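Local coordinates for protein oxalate--CoA ligase (Arabidopsis thaliana, PDB 5IE0) that is an acyl-activating enzyme of the ANL (AMP-binding) superfamily, with an AMP-binding family domain followed by a smaller C-terminal domain, at residues S203-I208 / Y252-Y257; E310-T315 / F390-I395. One frame throughout, in Å; residues are numbered along the deposited sequence.

Contact 1. Residues S203-I208 / Y252-Y257. With SRT (S,R meso-tartaric acid), chain D.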
loop_
_atom_site.group_PDB
_atom_site.type_symbol
_atom_site.label_atom_id
_atom_site.label_comp_id
_atom_site.label_asym_id
_atom_site.label_seq_id
_atom_site.Cartn_x
_atom_site.Cartn_y
_atom_site.Cartn_z
ATOM N N SER A 203 9.521 19.803 6.664
ATOM C CA SER A 203 10.925 19.590 6.316
ATOM C C SER A 203 11.180 18.176 5.792
ATOM O O SER A 203 12.266 17.879 5.295
ATOM C CB SER A 203 11.825 19.866 7.523
ATOM O OG SER A 203 11.512 19.001 8.598
ATOM N N ASP A 204 10.179 17.310 5.891
ATOM C CA ASP A 204 10.335 15.930 5.440
ATOM C C ASP A 204 10.266 15.819 3.923
ATOM O O ASP A 204 9.761 16.709 3.238
ATOM C CB ASP A 204 9.276 15.031 6.078
ATOM C CG ASP A 204 9.609 14.672 7.511
ATOM O OD1 ASP A 204 10.756 14.244 7.764
ATOM O OD2 ASP A 204 8.731 14.827 8.383
ATOM N N SER A 205 10.784 14.711 3.410
ATOM C CA SER A 205 10.898 14.495 1.980
ATOM C C SER A 205 11.008 12.999 1.737
ATOM O O SER A 205 11.650 12.290 2.513
ATOM C CB SER A 205 12.115 15.242 1.419
ATOM O OG SER A 205 12.471 14.788 0.125
ATOM N N THR A 206 10.366 12.509 0.682
ATOM C CA THR A 206 10.452 11.088 0.366
ATOM C C THR A 206 10.427 10.819 -1.136
ATOM O O THR A 206 10.108 11.697 -1.936
ATOM C CB THR A 206 9.310 10.286 1.035
ATOM O OG1 THR A 206 9.621 8.886 0.999
ATOM C CG2 THR A 206 7.979 10.533 0.332
ATOM N N VAL A 207 10.785 9.595 -1.503
ATOM C CA VAL A 207 10.721 9.143 -2.885
ATOM C C VAL A 207 9.702 8.016 -2.965
ATOM O O VAL A 207 9.757 7.072 -2.178
ATOM C CB VAL A 207 12.100 8.660 -3.396
ATOM C CG1 VAL A 207 11.982 8.022 -4.780
ATOM C CG2 VAL A 207 13.100 9.812 -3.412
ATOM N N ILE A 208 8.770 8.118 -3.908
ATOM C CA ILE A 208 7.747 7.091 -4.091
ATOM C C ILE A 208 8.334 5.864 -4.775
ATOM O O ILE A 208 8.904 5.968 -5.863
ATOM C CB ILE A 208 6.559 7.607 -4.932
ATOM C CG1 ILE A 208 5.928 8.837 -4.278
ATOM C CG2 ILE A 208 5.519 6.509 -5.135
ATOM C CD1 ILE A 208 5.420 8.601 -2.878
ATOM N N TYR A 252 17.239 14.818 -3.619
ATOM C CA TYR A 252 16.043 15.545 -3.213
ATOM C C TYR A 252 15.822 15.486 -1.706
ATOM O O TYR A 252 14.697 15.616 -1.229
ATOM C CB TYR A 252 14.831 15.016 -3.987
ATOM C CG TYR A 252 14.971 15.312 -5.466
ATOM C CD1 TYR A 252 14.629 16.558 -5.976
ATOM C CD2 TYR A 252 15.501 14.370 -6.338
ATOM C CE1 TYR A 252 14.779 16.846 -7.318
ATOM C CE2 TYR A 252 15.657 14.651 -7.685
ATOM C CZ TYR A 252 15.294 15.891 -8.169
ATOM O OH TYR A 252 15.448 16.178 -9.508
ATOM N N ASN A 253 16.921 15.303 -0.974
ATOM C CA ASN A 253 16.962 15.497 0.479
ATOM C C ASN A 253 15.923 14.702 1.262
ATOM O O ASN A 253 15.310 15.219 2.195
ATOM C CB ASN A 253 16.803 16.985 0.801
ATOM C CG ASN A 253 17.735 17.854 -0.018
ATOM O OD1 ASN A 253 18.932 17.582 -0.111
ATOM N ND2 ASN A 253 17.186 18.901 -0.628
ATOM N N ALA A 254 15.737 13.444 0.881
ATOM C CA ALA A 254 14.761 12.577 1.525
ATOM C C ALA A 254 15.082 12.352 3.001
ATOM O O ALA A 254 16.246 12.264 3.386
ATOM C CB ALA A 254 14.689 11.253 0.794
ATOM N N THR A 255 14.042 12.254 3.822
ATOM C CA THR A 255 14.217 12.025 5.252
ATOM C C THR A 255 13.583 10.709 5.694
ATOM O O THR A 255 13.747 10.284 6.838
ATOM C CB THR A 255 13.607 13.170 6.082
ATOM O OG1 THR A 255 12.212 13.272 5.785
ATOM C CG2 THR A 255 14.287 14.496 5.755
ATOM N N TRP A 256 12.859 10.071 4.781
ATOM C CA TRP A 256 12.210 8.796 5.062
ATOM C C TRP A 256 11.736 8.153 3.771
ATOM O O TRP A 256 11.714 8.799 2.724
ATOM C CB TRP A 256 11.019 8.987 6.008
ATOM C CG TRP A 256 9.849 9.704 5.374
ATOM C CD1 TRP A 256 9.793 11.020 5.017
ATOM C CD2 TRP A 256 8.566 9.146 5.048
ATOM N NE1 TRP A 256 8.563 11.317 4.479
ATOM C CE2 TRP A 256 7.790 10.185 4.488
ATOM C CE3 TRP A 256 8.000 7.873 5.172
ATOM C CZ2 TRP A 256 6.478 9.989 4.054
ATOM C CZ3 TRP A 256 6.695 7.679 4.737
ATOM C CH2 TRP A 256 5.950 8.732 4.185
ATOM N N TYR A 257 11.365 6.879 3.843
ATOM C CA TYR A 257 10.622 6.252 2.755
ATOM C C TYR A 257 9.794 5.090 3.288
ATOM O O TYR A 257 10.026 4.600 4.394
ATOM C CB TYR A 257 11.561 5.803 1.620
ATOM C CG TYR A 257 12.279 4.479 1.798
ATOM C CD1 TYR A 257 11.763 3.305 1.249
ATOM C CD2 TYR A 257 13.492 4.406 2.473
ATOM C CE1 TYR A 257 12.425 2.092 1.395
ATOM C CE2 TYR A 257 14.160 3.198 2.623
ATOM C CZ TYR A 257 13.623 2.046 2.083
ATOM O OH TYR A 257 14.287 0.843 2.231
HETATM O O1 SRT D . 13.245 18.316 1.395
HETATM O O11 SRT D . 14.785 19.701 2.102
HETATM C C1 SRT D . 13.775 19.459 1.384
HETATM C C2 SRT D . 13.196 20.538 0.496
HETATM O O2 SRT D . 12.778 21.626 1.285
HETATM C C3 SRT D . 14.255 21.001 -0.476
HETATM O O3 SRT D . 14.579 19.951 -1.358
HETATM C C4 SRT D . 13.714 22.174 -1.263
HETATM O O4 SRT D . 13.480 23.268 -0.687
HETATM O O41 SRT D . 13.500 22.050 -2.494
#
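Ser205 and Thr206 pack tightly against Thr255 and Trp256, with Ser203 and Asn253 as the exposed margins. The first torsion of Thr255 (chi1 59°) sets OG1 between its backbone N and carbonyl carbon, and there the hydroxyl is used twice: OG1 donates to Asp204 OD1 at 2.6 Å, on the anti side of the carboxylate, and accepts from Ser205 N at 3.1 Å. In return Thr255 N donates to Ser205 O over 2.7 Å, nearly straight (167° at the hydrogen), while the bond from Trp256 N to the same oxygen is weak. Thr206 lies against the indole: its CB stands 3.9 Å from the centroid of the five-membered ring of Trp256, 20° off the normal, a CH-pi contact over the face. Thr206 OG1 donates to Trp256 O at 2.7 Å, coming from above the carbonyl plane.

Toward Asn253 the contact loosens. Ser205 OG still reaches Tyr252 O at 2.7 Å, but Asn253 turns its amide outward, where ND2 donates to O3 of the tartaric acid of chain D at 2.9 Å. Arg21 NH2 is also hydrogen-bonded to Ser205 OG and to this tartaric acid. Asn253, at positive phi, is the C-prime residue of the Schellman motif closing helix 242-251.

Arg283 forms a salt bridge with Asp204 OD2. Strand 205-207 is outermost in its sheet, beside 231-234, and 256-259 is the outermost strand of a second, mixed sheet; the contact joins the two at their edges. Met249 of helix 242-251 touches Val207 and Ala254, and Ser225 of helix 215-227 touches Thr206 and Trp256.

Contact 2. Residues E310-T315 / F390-I395. With SRT (S,R meso-tartaric acid), chain C.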
loop_
_atom_site.group_PDB
_atom_site.type_symbol
_atom_site.label_atom_id
_atom_site.label_comp_id
_atom_site.label_asym_id
_atom_site.label_seq_id
_atom_site.Cartn_x
_atom_site.Cartn_y
_atom_site.Cartn_z
ATOM N N GLU A 310 7.546 -0.924 11.365
ATOM C CA GLU A 310 6.572 -1.729 10.645
ATOM C C GLU A 310 5.153 -1.277 10.960
ATOM O O GLU A 310 4.812 -1.034 12.117
ATOM C CB GLU A 310 6.734 -3.212 10.987
ATOM C CG GLU A 310 5.816 -4.113 10.180
ATOM C CD GLU A 310 5.996 -5.583 10.489
ATOM O OE1 GLU A 310 6.739 -5.918 11.436
ATOM O OE2 GLU A 310 5.378 -6.405 9.782
ATOM N N ALA A 311 4.328 -1.177 9.922
ATOM C CA ALA A 311 2.931 -0.801 10.085
ATOM C C ALA A 311 2.007 -1.861 9.493
ATOM O O ALA A 311 2.448 -2.784 8.805
ATOM C CB ALA A 311 2.663 0.554 9.442
ATOM N N TYR A 312 0.719 -1.707 9.772
ATOM C CA TYR A 312 -0.309 -2.663 9.393
ATOM C C TYR A 312 -1.484 -1.893 8.801
ATOM O O TYR A 312 -1.988 -0.943 9.417
ATOM C CB TYR A 312 -0.714 -3.485 10.616
ATOM C CG TYR A 312 -1.968 -4.314 10.507
ATOM C CD1 TYR A 312 -2.139 -5.242 9.489
ATOM C CD2 TYR A 312 -2.959 -4.212 11.473
ATOM C CE1 TYR A 312 -3.286 -6.017 9.418
ATOM C CE2 TYR A 312 -4.098 -4.975 11.413
ATOM C CZ TYR A 312 -4.262 -5.876 10.391
ATOM O OH TYR A 312 -5.412 -6.626 10.351
ATOM N N ALA A 313 -1.903 -2.304 7.606
ATOM C CA ALA A 313 -2.815 -1.505 6.798
ATOM C C ALA A 313 -3.588 -2.329 5.769
ATOM O O ALA A 313 -3.181 -3.435 5.410
ATOM C CB ALA A 313 -2.034 -0.410 6.097
ATOM N N MET A 314 -4.702 -1.779 5.295
ATOM C CA MET A 314 -5.456 -2.392 4.204
ATOM C C MET A 314 -6.382 -1.366 3.559
ATOM O O MET A 314 -6.654 -0.311 4.136
ATOM C CB MET A 314 -6.256 -3.608 4.695
ATOM C CG MET A 314 -7.430 -3.290 5.619
ATOM S SD MET A 314 -8.050 -4.760 6.478
ATOM C CE MET A 314 -8.620 -5.769 5.113
ATOM N N THR A 315 -6.857 -1.685 2.358
ATOM C CA THR A 315 -7.675 -0.768 1.568
ATOM C C THR A 315 -8.930 -0.305 2.307
ATOM O O THR A 315 -9.265 0.880 2.292
ATOM C CB THR A 315 -8.099 -1.418 0.236
ATOM O OG1 THR A 315 -6.935 -1.872 -0.465
ATOM C CG2 THR A 315 -8.855 -0.417 -0.634
ATOM N N PHE A 390 -15.229 -3.246 11.751
ATOM C CA PHE A 390 -14.892 -3.999 10.544
ATOM C C PHE A 390 -13.961 -5.170 10.849
ATOM O O PHE A 390 -12.958 -5.005 11.539
ATOM C CB PHE A 390 -14.245 -3.078 9.503
ATOM C CG PHE A 390 -13.677 -3.806 8.317
ATOM C CD1 PHE A 390 -14.514 -4.398 7.386
ATOM C CD2 PHE A 390 -12.308 -3.897 8.133
ATOM C CE1 PHE A 390 -13.999 -5.069 6.294
ATOM C CE2 PHE A 390 -11.782 -4.567 7.039
ATOM C CZ PHE A 390 -12.633 -5.155 6.119
ATOM N N HIS A 391 -14.289 -6.344 10.317
ATOM C CA HIS A 391 -13.453 -7.531 10.478
ATOM C C HIS A 391 -12.374 -7.594 9.395
ATOM O O HIS A 391 -12.683 -7.672 8.206
ATOM C CB HIS A 391 -14.315 -8.794 10.448
ATOM C CG HIS A 391 -15.230 -8.924 11.625
ATOM N ND1 HIS A 391 -15.126 -9.950 12.540
ATOM C CD2 HIS A 391 -16.261 -8.152 12.041
ATOM C CE1 HIS A 391 -16.055 -9.806 13.468
ATOM N NE2 HIS A 391 -16.758 -8.722 13.188
ATOM N N THR A 392 -11.109 -7.558 9.810
ATOM C CA THR A 392 -9.994 -7.458 8.863
ATOM C C THR A 392 -9.697 -8.752 8.115
ATOM O O THR A 392 -9.155 -8.725 7.012
ATOM C CB THR A 392 -8.692 -7.029 9.562
ATOM O OG1 THR A 392 -8.288 -8.042 10.492
ATOM C CG2 THR A 392 -8.875 -5.700 10.286
ATOM N N GLY A 393 -10.028 -9.885 8.724
ATOM C CA GLY A 393 -9.667 -11.174 8.159
ATOM C C GLY A 393 -8.316 -11.655 8.659
ATOM O O GLY A 393 -7.819 -12.697 8.226
ATOM N N ASP A 394 -7.716 -10.887 9.567
ATOM C CA ASP A 394 -6.434 -11.253 10.168
ATOM C C ASP A 394 -6.603 -11.802 11.578
ATOM O O ASP A 394 -7.389 -11.280 12.367
ATOM C CB ASP A 394 -5.489 -10.049 10.224
ATOM C CG ASP A 394 -5.113 -9.536 8.855
ATOM O OD1 ASP A 394 -4.567 -10.322 8.057
ATOM O OD2 ASP A 394 -5.362 -8.343 8.584
ATOM N N ILE A 395 -5.839 -12.842 11.890
ATOM C CA ILE A 395 -5.695 -13.321 13.254
ATOM C C ILE A 395 -4.430 -12.727 13.865
ATOM O O ILE A 395 -3.347 -12.763 13.249
ATOM C CB ILE A 395 -5.624 -14.862 13.323
ATOM C CG1 ILE A 395 -6.926 -15.483 12.812
ATOM C CG2 ILE A 395 -5.325 -15.326 14.742
ATOM C CD1 ILE A 395 -8.155 -15.016 13.560
HETATM O O1 SRT C . -3.759 -3.449 -0.797
HETATM O O11 SRT C . -2.259 -2.886 -2.282
HETATM C C1 SRT C . -2.704 -2.832 -1.111
HETATM C C2 SRT C . -1.936 -2.033 -0.083
HETATM O O2 SRT C . -2.126 -0.655 -0.258
HETATM C C3 SRT C . -2.312 -2.498 1.297
HETATM O O3 SRT C . -1.542 -3.651 1.509
HETATM C C4 SRT C . -1.949 -1.459 2.333
HETATM O O4 SRT C . -2.806 -0.624 2.711
HETATM O O41 SRT C . -0.794 -1.429 2.825
#
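The side chains of Tyr312 and Asp394 come from opposite directions, Tyr312 with CG anti to its backbone N (chi1 167°) and Asp394 with CG anti to its carbonyl carbon. Tyr312 OH donates to Asp394 OD2 in a very short bond of 2.5 Å. The acceptor lies at the edge of the phenol, in its plane, although ring and carboxylate planes are 66° apart. The other oxygen, Asp394 OD1, forms a salt bridge with Arg409.

Thr392 borders the phenol hydroxyl: its OG1 accepts from Asp394 N at 3.0 Å, closing an ST turn round the corner at Gly393, and is also bonded to Val363 O. Met314 SD lies at the edge of the Phe390 ring, 3.8 Å from its CE2, a Met-aromatic contact. Met314 CE lies 3.6 Å from Thr392 O.

The axes of segments 310-314 and 390-392 approach to 10.3 Å, their directions 116° apart. No backbone hydrogen bond crosses between them; side chains of Tyr312 and Met314 span the gap. At this sheet-to-sheet junction, beside the tartaric acid of chain C, the Tyr-x-x-Thr motif (Tyr312 to Thr315) meets the Thr-Gly-Asp motif (Thr392 to Asp394), which, as in ANL relatives, probably line the nucleotide pocket.

Both contacts are largely buried, but contact 1 has an exposed flank at Ser203 and Asn253, whereas no touching residue of contact 2 is exposed. They reach the same mixed sheet in different places: contact 1 through its outermost strand 256-259, contact 2 through the inner strand 308-314. Their centres are 26 Å apart, on opposite sides of the chain's centre, and contact 2 lies nearer to it (about 12 Å against 17 Å). The chemistry follows the spacing. At contact 1 the backbones come close enough to share direct hydrogen bonds; contact 2 relies on side chains, Tyr312 and Met314 reaching across to Asp394, Thr392 and Phe390, and buries half the surface, 214 against 424 Å².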